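PDB 4MI8: apoptosis regulator Bcl-2 homolog from Murid herpesvirus 4, which blocks apoptosis of the infected host cell and inhibits starvation-induced autophagy by binding Beclin 1, thereby supporting latent and chronic infection. Local coordinates for residues V37-S40 against K41-L45. Residues are numbered along the deposited sequence; the frame is centred on the assembly and turned at random.
Sequences VDVS and KIITL
Thr44 turns its hydroxyl back onto the carbonyl of Ser40 because OG1 stands beside its own backbone N, with chi1 at -60°. Val39 and Ile43 meet through different torsions. In Val39, CG1 lies anti to the backbone N, beside the carbonyl carbon, and so lies toward Ile43, one turn on. In Ile43 (chi1 -67°), CG1 stands beside the backbone N and carries CD1 back toward Val39.

In each pair the two residues are one turn apart, four positions along helix 33-56. Thr44 OG1 donates to Ser40 O at 2.7 Å. Thr44 N donates to Ser40 O at 2.9 Å, the usual i to i+4 helix bond. The two donors reach the carbonyl from opposite faces of its plane, and the hydroxyl is tilted 32° from that plane. On another side of the helix, Val39 and Ile43 lie alongside each other and point the same way. Val39 CG1 touches Ile43 CD1 at 3.9 Å, and Ile43 CG1 rests against Val39 O at 3.5 Å. Ile42 folds back likewise, its CG1 3.4 Å from Asp38 O, which also accepts the backbone N-H of Ile42.

The apolar side packs on helix 8-23, with Val39 on Leu14 and both Ile42 and Ile43 on Phe18. Ile42 also meets Phe93 of helix 86-103. Asp38 is buried, and its OD2 is hydrogen-bonded to Tyr10 OH. Further along, Leu45 packs on an aromatic side chain of the bound Beclin 1 peptide.

Asp38 OD1 and Lys41 NZ stay 6.0 Å apart, so their opposite charges form no direct bridge, though a weak long-range attraction is possible. The chemistry is that of an amphipathic helix. Its apolar side joins the helical bundle, and on its exposed side Thr44 satisfies its hydroxyl within the helix, with two bonds gripping the carbonyl of Ser40.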
loop_
_atom_site.group_PDB
_atom_site.type_symbol
_atom_site.label_atom_id
_atom_site.label_comp_id
_atom_site.label_asym_id
_atom_site.label_seq_id
_atom_site.Cartn_x
_atom_site.Cartn_y
_atom_site.Cartn_z
ATOM N N VAL A 37 -1.138 5.850 -14.938
ATOM C CA VAL A 37 0.163 5.181 -15.112
ATOM C C VAL A 37 0.777 4.792 -13.740
ATOM O O VAL A 37 1.219 3.642 -13.562
ATOM C CB VAL A 37 1.114 5.962 -16.055
ATOM C CG1 VAL A 37 2.543 5.378 -16.021
ATOM C CG2 VAL A 37 0.575 5.830 -17.453
ATOM N N ASP A 38 0.791 5.738 -12.823
ATOM C CA ASP A 38 1.452 5.576 -11.529
ATOM C C ASP A 38 0.683 4.612 -10.696
ATOM O O ASP A 38 1.268 3.781 -10.008
ATOM C CB ASP A 38 1.593 6.929 -10.848
ATOM C CG ASP A 38 2.674 7.776 -11.505
ATOM O OD1 ASP A 38 3.606 7.227 -12.156
ATOM O OD2 ASP A 38 2.619 8.998 -11.409
ATOM N N VAL A 39 -0.645 4.702 -10.789
ATOM C CA VAL A 39 -1.519 3.758 -10.108
ATOM C C VAL A 39 -1.173 2.336 -10.527
ATOM O O VAL A 39 -0.914 1.499 -9.668
ATOM C CB VAL A 39 -2.985 4.072 -10.336
ATOM C CG1 VAL A 39 -3.804 2.841 -9.975
ATOM C CG2 VAL A 39 -3.421 5.280 -9.482
ATOM N N SER A 40 -1.104 2.069 -11.840
ATOM C CA SER A 40 -0.841 0.745 -12.365
ATOM C C SER A 40 0.560 0.297 -11.944
ATOM O O SER A 40 0.831 -0.908 -11.652
ATOM C CB SER A 40 -0.995 0.791 -13.907
ATOM O OG SER A 40 -0.566 -0.516 -14.417
ATOM N N LYS A 41 1.480 1.258 -11.879
ATOM C CA LYS A 41 2.795 0.890 -11.486
ATOM C C LYS A 41 2.770 0.344 -10.016
ATOM O O LYS A 41 3.347 -0.704 -9.698
ATOM C CB LYS A 41 3.701 2.069 -11.568
ATOM C CG LYS A 41 4.914 1.897 -10.680
ATOM C CD LYS A 41 5.799 3.103 -10.939
ATOM C CE LYS A 41 7.101 2.909 -10.176
ATOM N NZ LYS A 41 8.219 3.701 -10.735
ATOM N N ILE A 42 2.046 1.024 -9.136
ATOM C CA ILE A 42 2.011 0.606 -7.748
ATOM C C ILE A 42 1.212 -0.683 -7.613
ATOM O O ILE A 42 1.635 -1.559 -6.891
ATOM C CB ILE A 42 1.420 1.701 -6.886
ATOM C CG1 ILE A 42 2.418 2.883 -6.890
ATOM C CG2 ILE A 42 1.210 1.193 -5.405
ATOM C CD1 ILE A 42 1.658 4.108 -6.400
ATOM N N ILE A 43 0.098 -0.853 -8.332
ATOM C CA ILE A 43 -0.631 -2.112 -8.187
ATOM C C ILE A 43 0.279 -3.254 -8.663
ATOM O O ILE A 43 0.372 -4.280 -7.984
ATOM C CB ILE A 43 -1.892 -2.177 -9.042
ATOM C CG1 ILE A 43 -2.921 -1.169 -8.559
ATOM C CG2 ILE A 43 -2.416 -3.630 -9.061
ATOM C CD1 ILE A 43 -4.121 -0.966 -9.478
ATOM N N THR A 44 0.991 -3.072 -9.775
ATOM C CA THR A 44 1.919 -4.145 -10.298
ATOM C C THR A 44 3.024 -4.472 -9.244
ATOM O O THR A 44 3.292 -5.622 -8.976
ATOM C CB THR A 44 2.587 -3.672 -11.567
ATOM O OG1 THR A 44 1.585 -3.397 -12.508
ATOM C CG2 THR A 44 3.504 -4.625 -12.076
ATOM N N LEU A 45 3.652 -3.466 -8.615
ATOM C CA LEU A 45 4.658 -3.765 -7.569
ATOM C C LEU A 45 3.983 -4.569 -6.447
ATOM O O LEU A 45 4.511 -5.581 -5.967
ATOM C CB LEU A 45 5.324 -2.482 -7.024
ATOM C CG LEU A 45 6.073 -1.732 -8.161
ATOM C CD1 LEU A 45 6.537 -0.317 -7.798
ATOM C CD2 LEU A 45 7.202 -2.595 -8.654
#